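Local coordinates for protein aminotransferase, class I and II (Erwinia tasmaniensis, PDB 5Z0Q) that binds pyridoxal-5'-phosphate as a member of the class I and II aminotransferase family and assembles from two copies of its chain, at residues G99-T102 and G103-A107; S225-A228 and A229-I233; N256-L259 and R260-N264. One frame throughout, in Å; residues are numbered along the deposited sequence.

Interaction 1 of 3, residues G99-T102 and G103-A107; sequences GVVT and GINIA. With PLP (pyridoxal-5'-phosphate), chain M.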
ATOM      1  N   GLY A  99      -1.743   6.224  -0.421  1.00 26.75           N
ATOM      2  CA  GLY A  99      -3.081   6.688  -0.113  1.00 28.07           C
ATOM      3  C   GLY A  99      -3.069   7.819   0.898  1.00 29.42           C
ATOM      4  O   GLY A  99      -2.044   8.170   1.480  1.00 29.02           O
ATOM      5  N   VAL A 100      -4.256   8.390   1.095  1.00 26.98           N
ATOM      6  CA  VAL A 100      -4.427   9.509   2.014  1.00 33.08           C
ATOM      7  C   VAL A 100      -5.019   8.999   3.322  1.00 32.21           C
ATOM      8  O   VAL A 100      -4.718   9.525   4.399  1.00 28.15           O
ATOM      9  CB  VAL A 100      -5.308  10.608   1.393  1.00 33.55           C
ATOM     10  CG1 VAL A 100      -5.425  11.802   2.334  1.00 24.17           C
ATOM     11  CG2 VAL A 100      -4.746  11.038   0.047  1.00 37.01           C
ATOM     12  N   VAL A 101      -5.861   7.966   3.232  1.00 29.09           N
ATOM     13  CA  VAL A 101      -6.491   7.411   4.428  1.00 28.20           C
ATOM     14  C   VAL A 101      -5.439   6.858   5.378  1.00 26.93           C
ATOM     15  O   VAL A 101      -5.548   7.003   6.603  1.00 23.52           O
ATOM     16  CB  VAL A 101      -7.526   6.337   4.039  1.00 26.36           C
ATOM     17  CG1 VAL A 101      -8.152   5.722   5.285  1.00 19.92           C
ATOM     18  CG2 VAL A 101      -8.595   6.936   3.143  1.00 36.18           C
ATOM     19  N   THR A 102      -4.399   6.222   4.833  1.00 28.57           N
ATOM     20  CA  THR A 102      -3.321   5.722   5.679  1.00 27.51           C
ATOM     21  C   THR A 102      -2.566   6.860   6.356  1.00 28.25           C
ATOM     22  O   THR A 102      -2.109   6.704   7.493  1.00 24.99           O
ATOM     23  CB  THR A 102      -2.361   4.850   4.863  1.00 28.79           C
ATOM     24  OG1 THR A 102      -1.287   4.407   5.701  1.00 22.19           O
ATOM     25  CG2 THR A 102      -1.793   5.622   3.677  1.00 27.72           C
ATOM     26  N   GLY A 103      -2.439   8.010   5.688  1.00 23.02           N
ATOM     27  CA  GLY A 103      -1.806   9.154   6.319  1.00 26.21           C
ATOM     28  C   GLY A 103      -2.611   9.712   7.475  1.00 24.17           C
ATOM     29  O   GLY A 103      -2.042  10.229   8.441  1.00 26.61           O
ATOM     30  N   ILE A 104      -3.939   9.616   7.397  1.00 27.17           N
ATOM     31  CA  ILE A 104      -4.783  10.055   8.504  1.00 22.96           C
ATOM     32  C   ILE A 104      -4.615   9.129   9.702  1.00 25.93           C
ATOM     33  O   ILE A 104      -4.529   9.583  10.849  1.00 23.58           O
ATOM     34  CB  ILE A 104      -6.250  10.137   8.047  1.00 17.98           C
ATOM     35  CG1 ILE A 104      -6.408  11.182   6.941  1.00 22.43           C
ATOM     36  CG2 ILE A 104      -7.162  10.449   9.223  1.00 21.93           C
ATOM     37  CD1 ILE A 104      -7.791  11.223   6.330  1.00 29.60           C
ATOM     38  N   ASN A 105      -4.557   7.819   9.455  1.00 23.84           N
ATOM     39  CA  ASN A 105      -4.443   6.863  10.552  1.00 21.77           C
ATOM     40  C   ASN A 105      -3.086   6.967  11.238  1.00 26.63           C
ATOM     41  O   ASN A 105      -3.009   7.010  12.471  1.00 23.79           O
ATOM     42  CB  ASN A 105      -4.688   5.445  10.039  1.00 16.86           C
ATOM     43  CG  ASN A 105      -6.159   5.157   9.811  1.00 20.81           C
ATOM     44  OD1 ASN A 105      -6.817   4.534  10.643  1.00 27.34           O
ATOM     45  ND2 ASN A 105      -6.684   5.617   8.681  1.00 22.80           N
ATOM     46  N   ILE A 106      -2.003   7.015  10.456  1.00 26.07           N
ATOM     47  CA  ILE A 106      -0.667   7.123  11.039  1.00 21.80           C
ATOM     48  C   ILE A 106      -0.563   8.369  11.908  1.00 23.05           C
ATOM     49  O   ILE A 106       0.008   8.334  13.005  1.00 27.72           O
ATOM     50  CB  ILE A 106       0.407   7.119   9.937  1.00 23.37           C
ATOM     51  CG1 ILE A 106       0.356   5.823   9.133  1.00 23.73           C
ATOM     52  CG2 ILE A 106       1.792   7.298  10.543  1.00 21.52           C
ATOM     53  CD1 ILE A 106       1.148   5.890   7.848  1.00 22.01           C
ATOM     54  N   ALA A 107      -1.121   9.487  11.436  1.00 22.18           N
ATOM     55  CA  ALA A 107      -1.054  10.730  12.197  1.00 21.16           C
ATOM     56  C   ALA A 107      -1.723  10.585  13.559  1.00 22.03           C
ATOM     57  O   ALA A 107      -1.210  11.087  14.566  1.00 22.79           O
ATOM     58  CB  ALA A 107      -1.696  11.865  11.401  1.00 18.80           C
TER
HETATM   59  N1  PLP M 401      -9.341  12.433   1.718  1.00 34.00           N
HETATM   60  C2  PLP M 401     -10.589  12.928   1.392  1.00 34.69           C
HETATM   61  C2A PLP M 401     -11.166  14.077   2.164  1.00 34.89           C
HETATM   62  C3  PLP M 401     -11.308  12.364   0.345  1.00 36.53           C
HETATM   63  O3  PLP M 401     -12.546  12.855   0.021  1.00 36.52           O
HETATM   64  C4  PLP M 401     -10.772  11.300  -0.372  1.00 42.98           C
HETATM   65  C4A PLP M 401     -11.462  10.805  -1.609  1.00 41.52           C
HETATM   66  C5  PLP M 401      -9.517  10.805  -0.036  1.00 44.62           C
HETATM   67  C6  PLP M 401      -8.804  11.377   1.011  1.00 39.34           C
HETATM   68  C5A PLP M 401      -8.943   9.648  -0.823  1.00 45.84           C
HETATM   69  O4P PLP M 401      -7.973   8.955  -0.070  1.00 42.80           O
HETATM   70  P   PLP M 401      -7.436   7.530  -0.592  1.00 47.94           P
HETATM   71  O1P PLP M 401      -8.612   6.645  -0.935  1.00 46.57           O
HETATM   72  O2P PLP M 401      -6.603   6.868   0.481  1.00 41.25           O
HETATM   73  O3P PLP M 401      -6.593   7.758  -1.824  1.00 44.89           O
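Asn105 bends back along the first turn of helix 101-111 and grips the carbonyl of Val101, four residues earlier. Its CB stands 3.8 Å from Thr102 O, and CG lies farther from Val101 O than ND2 does. With CG anti to the carbonyl carbon and beside the backbone N (chi1 -77°), the amide turns toward the start of the helix. At the tip, ND2 bonds to Val101 O at 2.7 Å in a nearly straight line (163°), with the oxygen lying in the amide plane. The same ND2 brushes Val101 CG1 at 3.7 Å, the two side chains running alongside each other. Asn105 N also donates to Val101 O, at 3.1 Å. Val101 O thus accepts two bonds from Asn105, ND2 and N reaching it from opposite faces of its carbonyl plane, with ND2 standing 43° out of it. Thr102 and Ile106, four residues apart, also lie side by side, Ile106 CD1 being 3.6 Å from Thr102 OG1; that hydroxyl is bonded to Met270 O of the second subunit.

The other end of this turn holds the pyridoxal-5'-phosphate. Its O2P receives Val100 N at 2.9 Å and Val101 N at 3.1 Å, the latter bond almost linear. Gly99 carries the chain into this phosphate-binding helix start, and the positive end of the helix dipole would favour the phosphate. Val100 CB and CG1 both approach ring atom C6, CG1 at 3.7 Å. Tyr66 OH of the second subunit is also hydrogen-bonded to the pyridoxal-5'-phosphate. Outside the turn, Val100 and Ile104 rest on Asp204 of strand 200-204, Ile104 and Asn105 meet helix 127-134, and Ile106 packs against helix 257-267.

Interaction 2 of 3, residues S225-A228 and A229-I233; sequences SDDA and AQRSI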
ATOM      1  N   SER A 225       2.000  30.624   8.567  1.00 32.01           N
ATOM      2  CA  SER A 225       3.181  31.089   9.275  1.00 29.51           C
ATOM      3  C   SER A 225       4.118  29.906   9.468  1.00 31.47           C
ATOM      4  O   SER A 225       3.796  28.768   9.114  1.00 37.50           O
ATOM      5  CB  SER A 225       2.808  31.729  10.616  1.00 27.83           C
ATOM      6  OG  SER A 225       2.244  30.773  11.497  1.00 32.14           O
ATOM      7  N   ASP A 226       5.291  30.181  10.036  1.00 29.86           N
ATOM      8  CA  ASP A 226       6.227  29.112  10.353  1.00 31.36           C
ATOM      9  C   ASP A 226       5.802  28.319  11.581  1.00 32.72           C
ATOM     10  O   ASP A 226       6.224  27.168  11.735  1.00 31.27           O
ATOM     11  CB  ASP A 226       7.630  29.686  10.556  1.00 37.13           C
ATOM     12  CG  ASP A 226       8.178  30.328   9.299  1.00 54.52           C
ATOM     13  OD1 ASP A 226       8.012  29.741   8.208  1.00 49.75           O
ATOM     14  OD2 ASP A 226       8.768  31.424   9.399  1.00 63.68           O
ATOM     15  N   ASP A 227       4.979  28.908  12.452  1.00 37.71           N
ATOM     16  CA  ASP A 227       4.446  28.159  13.584  1.00 33.65           C
ATOM     17  C   ASP A 227       3.462  27.093  13.119  1.00 32.75           C
ATOM     18  O   ASP A 227       3.467  25.969  13.635  1.00 28.94           O
ATOM     19  CB  ASP A 227       3.779  29.108  14.577  1.00 28.94           C
ATOM     20  CG  ASP A 227       3.237  28.389  15.796  1.00 40.65           C
ATOM     21  OD1 ASP A 227       4.039  28.054  16.694  1.00 39.70           O
ATOM     22  OD2 ASP A 227       2.009  28.154  15.856  1.00 35.03           O
ATOM     23  N   ALA A 228       2.612  27.429  12.146  1.00 30.51           N
ATOM     24  CA  ALA A 228       1.677  26.446  11.612  1.00 29.54           C
ATOM     25  C   ALA A 228       2.414  25.317  10.902  1.00 31.31           C
ATOM     26  O   ALA A 228       1.990  24.159  10.959  1.00 34.32           O
ATOM     27  CB  ALA A 228       0.690  27.123  10.660  1.00 33.30           C
ATOM     28  N   ALA A 229       3.519  25.639  10.226  1.00 33.24           N
ATOM     29  CA  ALA A 229       4.281  24.615   9.522  1.00 28.29           C
ATOM     30  C   ALA A 229       4.929  23.637  10.496  1.00 31.88           C
ATOM     31  O   ALA A 229       4.973  22.430  10.234  1.00 35.31           O
ATOM     32  CB  ALA A 229       5.335  25.268   8.630  1.00 25.64           C
ATOM     33  N   GLN A 230       5.430  24.136  11.626  1.00 27.37           N
ATOM     34  CA  GLN A 230       6.123  23.296  12.596  1.00 29.71           C
ATOM     35  C   GLN A 230       5.179  22.532  13.515  1.00 28.84           C
ATOM     36  O   GLN A 230       5.654  21.796  14.386  1.00 30.46           O
ATOM     37  CB  GLN A 230       7.081  24.145  13.436  1.00 27.47           C
ATOM     38  CG  GLN A 230       8.235  24.742  12.645  1.00 32.97           C
ATOM     39  CD  GLN A 230       9.141  23.680  12.049  1.00 40.40           C
ATOM     40  OE1 GLN A 230       9.363  22.630  12.652  1.00 44.46           O
ATOM     41  NE2 GLN A 230       9.664  23.947  10.858  1.00 34.18           N
ATOM     42  N   ARG A 231       3.864  22.677  13.344  1.00 29.01           N
ATOM     43  CA  ARG A 231       2.900  22.002  14.204  1.00 27.61           C
ATOM     44  C   ARG A 231       1.892  21.172  13.416  1.00 31.34           C
ATOM     45  O   ARG A 231       0.929  20.668  14.007  1.00 32.66           O
ATOM     46  CB  ARG A 231       2.157  23.023  15.077  1.00 23.58           C
ATOM     47  CG  ARG A 231       1.124  23.846  14.317  1.00 25.31           C
ATOM     48  CD  ARG A 231       0.686  25.088  15.086  1.00 38.49           C
ATOM     49  NE  ARG A 231       0.241  24.789  16.444  1.00 40.68           N
ATOM     50  CZ  ARG A 231       0.881  25.177  17.543  1.00 31.39           C
ATOM     51  NH1 ARG A 231       1.993  25.891  17.447  1.00 28.80           N
ATOM     52  NH2 ARG A 231       0.404  24.858  18.738  1.00 35.74           N
ATOM     53  N   SER A 232       2.087  21.003  12.109  1.00 24.87           N
ATOM     54  CA  SER A 232       1.074  20.407  11.253  1.00 29.13           C
ATOM     55  C   SER A 232       1.683  19.364  10.326  1.00 28.62           C
ATOM     56  O   SER A 232       2.902  19.251  10.180  1.00 34.76           O
ATOM     57  CB  SER A 232       0.355  21.473  10.417  1.00 33.20           C
ATOM     58  OG  SER A 232       1.218  21.997   9.423  1.00 30.13           O
ATOM     59  N   ILE A 233       0.794  18.596   9.698  1.00 25.71           N
ATOM     60  CA  ILE A 233       1.134  17.669   8.627  1.00 26.82           C
ATOM     61  C   ILE A 233       0.129  17.879   7.502  1.00 26.43           C
ATOM     62  O   ILE A 233      -1.077  17.966   7.753  1.00 30.60           O
ATOM     63  CB  ILE A 233       1.129  16.203   9.104  1.00 34.39           C
ATOM     64  CG1 ILE A 233       1.264  15.249   7.915  1.00 37.46           C
ATOM     65  CG2 ILE A 233      -0.126  15.897   9.915  1.00 30.89           C
ATOM     66  CD1 ILE A 233       1.132  13.790   8.280  1.00 27.84           C
TER
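The carboxylate of Asp227 and the guanidinium of Arg231 meet obliquely, their planes 34° apart. OD2 is the contacting oxygen: it sits 2.8 Å from Arg231 NH1 in a salt bridge whose hydrogen bond is weak because the N-H is bent to 117°. OD1 is also near NH1, and the aliphatic part of the arginine is drawn in as well, with CD 3.4 Å from OD2. Two torsions bring the charges together. Asp227 has CG opposite its backbone N, whereas Arg231 holds CG between its backbone N and carbonyl carbon (chi1 74°) and then bends at chi3. That path carries Arg231 CG past Asp227 O. Both charged groups have further partners: OD2 receives a weak bond from Gln195, and Arg231 NE gives one to Leu199 O.

One residue on from Asp227, Ala228 O takes a hydrogen bond from Ser232 OG at 2.8 Å, the hydroxyl being tilted from the carbonyl plane, and a weak one from Arg231 N. A buried side chain at the start of the strand thereby takes up a carbonyl of the short helix. At the opposite end, Ser225 is the N-cap, its OG accepting weakly from Ala228 N at 3.4 Å, while Gln230 N bonds to Asp226 O at 3.1 Å. This is the turn from helix into strand of a beta-alpha-beta unit. Helix 184-197 touches it through Leu191, which meets Ser225, Ala228 and Arg231. The chain then enters strand 232-236, where Ile233 pairs through its backbone with strand 200-204 and packs on helix 257-267.

Interaction 3 of 3, residues N256-L259 and R260-N264; sequences NPEL and RARFN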
ATOM      1  N   ASN A 256       8.209  19.770  10.527  1.00 34.76           N
ATOM      2  CA  ASN A 256       8.851  19.547  11.816  1.00 39.48           C
ATOM      3  C   ASN A 256       9.701  18.283  11.755  1.00 35.49           C
ATOM      4  O   ASN A 256       9.191  17.217  11.388  1.00 37.35           O
ATOM      5  CB  ASN A 256       7.800  19.435  12.921  1.00 42.87           C
ATOM      6  CG  ASN A 256       8.401  19.496  14.315  1.00 38.02           C
ATOM      7  OD1 ASN A 256       9.408  18.849  14.606  1.00 40.35           O
ATOM      8  ND2 ASN A 256       7.780  20.279  15.189  1.00 39.03           N
ATOM      9  N   PRO A 257      10.992  18.356  12.094  1.00 37.97           N
ATOM     10  CA  PRO A 257      11.819  17.139  12.049  1.00 34.72           C
ATOM     11  C   PRO A 257      11.407  16.097  13.072  1.00 37.96           C
ATOM     12  O   PRO A 257      11.381  14.901  12.754  1.00 32.58           O
ATOM     13  CB  PRO A 257      13.237  17.670  12.310  1.00 30.35           C
ATOM     14  CG  PRO A 257      13.171  19.133  11.992  1.00 32.45           C
ATOM     15  CD  PRO A 257      11.790  19.560  12.375  1.00 39.17           C
ATOM     16  N   GLU A 258      11.082  16.514  14.300  1.00 32.50           N
ATOM     17  CA  GLU A 258      10.700  15.547  15.324  1.00 31.78           C
ATOM     18  C   GLU A 258       9.362  14.896  14.997  1.00 34.21           C
ATOM     19  O   GLU A 258       9.187  13.688  15.203  1.00 34.18           O
ATOM     20  CB  GLU A 258      10.645  16.220  16.694  1.00 37.13           C
ATOM     21  CG  GLU A 258      10.490  15.241  17.849  1.00 54.54           C
ATOM     22  CD  GLU A 258       9.426  15.665  18.846  1.00 63.94           C
ATOM     23  OE1 GLU A 258       8.958  14.801  19.618  1.00 68.11           O
ATOM     24  OE2 GLU A 258       9.052  16.857  18.854  1.00 57.53           O
ATOM     25  N   LEU A 259       8.404  15.678  14.494  1.00 33.09           N
ATOM     26  CA  LEU A 259       7.117  15.108  14.113  1.00 32.50           C
ATOM     27  C   LEU A 259       7.249  14.180  12.914  1.00 36.87           C
ATOM     28  O   LEU A 259       6.458  13.241  12.769  1.00 31.10           O
ATOM     29  CB  LEU A 259       6.111  16.220  13.818  1.00 31.77           C
ATOM     30  CG  LEU A 259       5.751  17.139  14.986  1.00 31.56           C
ATOM     31  CD1 LEU A 259       4.705  18.159  14.564  1.00 30.01           C
ATOM     32  CD2 LEU A 259       5.268  16.335  16.184  1.00 25.93           C
ATOM     33  N   ARG A 260       8.235  14.423  12.047  1.00 31.13           N
ATOM     34  CA  ARG A 260       8.443  13.538  10.906  1.00 26.43           C
ATOM     35  C   ARG A 260       9.038  12.206  11.344  1.00 27.45           C
ATOM     36  O   ARG A 260       8.721  11.160  10.767  1.00 27.42           O
ATOM     37  CB  ARG A 260       9.341  14.213   9.870  1.00 32.67           C
ATOM     38  CG  ARG A 260       9.326  13.532   8.509  1.00 31.34           C
ATOM     39  CD  ARG A 260      10.352  14.136   7.561  1.00 26.49           C
ATOM     40  NE  ARG A 260      10.396  15.593   7.642  1.00 32.05           N
ATOM     41  CZ  ARG A 260      11.454  16.287   8.051  1.00 32.24           C
ATOM     42  NH1 ARG A 260      12.564  15.655   8.405  1.00 33.06           N
ATOM     43  NH2 ARG A 260      11.406  17.611   8.098  1.00 40.32           N
ATOM     44  N   ALA A 261       9.907  12.227  12.359  1.00 32.98           N
ATOM     45  CA  ALA A 261      10.477  10.984  12.869  1.00 24.68           C
ATOM     46  C   ALA A 261       9.422  10.148  13.581  1.00 29.96           C
ATOM     47  O   ALA A 261       9.388   8.922  13.427  1.00 33.17           O
ATOM     48  CB  ALA A 261      11.649  11.289  13.803  1.00 18.47           C
ATOM     49  N   ARG A 262       8.555  10.792  14.369  1.00 28.83           N
ATOM     50  CA  ARG A 262       7.459  10.071  15.007  1.00 31.74           C
ATOM     51  C   ARG A 262       6.489   9.510  13.977  1.00 29.21           C
ATOM     52  O   ARG A 262       5.934   8.423  14.172  1.00 28.25           O
ATOM     53  CB  ARG A 262       6.723  10.991  15.984  1.00 33.34           C
ATOM     54  CG  ARG A 262       7.576  11.490  17.138  1.00 44.85           C
ATOM     55  CD  ARG A 262       6.880  12.609  17.902  1.00 47.31           C
ATOM     56  NE  ARG A 262       5.600  12.186  18.463  1.00 55.46           N
ATOM     57  CZ  ARG A 262       4.772  12.990  19.125  1.00 53.09           C
ATOM     58  NH1 ARG A 262       5.088  14.265  19.309  1.00 52.32           N
ATOM     59  NH2 ARG A 262       3.628  12.519  19.602  1.00 48.42           N
ATOM     60  N   PHE A 263       6.277  10.234  12.875  1.00 28.08           N
ATOM     61  CA  PHE A 263       5.394   9.752  11.819  1.00 23.37           C
ATOM     62  C   PHE A 263       5.996   8.543  11.114  1.00 27.74           C
ATOM     63  O   PHE A 263       5.325   7.520  10.930  1.00 26.27           O
ATOM     64  CB  PHE A 263       5.117  10.882  10.826  1.00 22.82           C
ATOM     65  CG  PHE A 263       4.096  10.541   9.776  1.00 26.59           C
ATOM     66  CD1 PHE A 263       2.747  10.746  10.011  1.00 25.91           C
ATOM     67  CD2 PHE A 263       4.485  10.033   8.547  1.00 22.42           C
ATOM     68  CE1 PHE A 263       1.805  10.441   9.046  1.00 22.92           C
ATOM     69  CE2 PHE A 263       3.550   9.725   7.578  1.00 18.28           C
ATOM     70  CZ  PHE A 263       2.208   9.930   7.829  1.00 24.14           C
ATOM     71  N   ASN A 264       7.269   8.641  10.716  1.00 23.50           N
ATOM     72  CA  ASN A 264       7.911   7.546   9.996  1.00 23.40           C
ATOM     73  C   ASN A 264       8.060   6.304  10.865  1.00 30.62           C
ATOM     74  O   ASN A 264       7.975   5.181  10.355  1.00 26.70           O
ATOM     75  CB  ASN A 264       9.275   7.995   9.472  1.00 15.00           C
ATOM     76  CG  ASN A 264       9.164   9.052   8.391  1.00 21.78           C
ATOM     77  OD1 ASN A 264       8.227   9.043   7.593  1.00 29.79           O
ATOM     78  ND2 ASN A 264      10.122   9.971   8.360  1.00 21.24           N
TER
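Glu258 and Arg262, one helical turn apart, meet through Glu258 OE1, which lies 3.5 Å from Arg262 CD and 3.9 Å from NH1. The ion pair is therefore long, and the carboxylate and guanidinium planes are turned 32° from each other. Glu258 gets there with CG anti to its backbone N (chi1 -170°) and a bend at chi2. Alongside, Leu259 CD2 rests 3.8 Å from the same NH1, while NH2 gives a weak bond to Ala110 O in helix 101-111. On another side of the helix, Arg260 swings back over its beginning: Asn256 O lies 3.9 Å above one guanidinium face, toward its rim, with Pro257 CA over the same face. NE of this arginine is held by Ile254 O.

The turn is the capped N terminus of helix 257-267. Asn256 is the N-cap, its OD1 accepting weakly from Glu258 N at 2.9 Å and Leu259 N at 3.3 Å, and Pro257 opens the helix. Behind the cap, Asn256 ND2 bonds to Gln230 O. Regular bonds carry the turn onward, among them Arg262 N to Glu258 O at 3.1 Å and Phe263 N to Leu259 O. Farther out, Phe263 enters the core against Val95 and Leu97 of strand 94-97 and Phe111 of helix 101-111.

Overall arrangement
From the N terminus, the three interactions follow one another without nesting or crossing, and each is confined to a single local turn, so none closes a long loop. Interaction 1 starts helix 101-111 just after strand 94-97, at the pyridoxal-5'-phosphate. Interaction 2 leads a short helix into strand 232-236 of the same eight-stranded sheet, and after strand 250-253 interaction 3 begins helix 257-267. That helix joins the others: Phe263 CE1 lies 3.5 Å from both Ile106 CG2 of interaction 1 and Ile233 CD1 of interaction 2. Interactions 1 and 2 do not touch, their nearest atoms being about 5 Å apart and their centres about 19 Å.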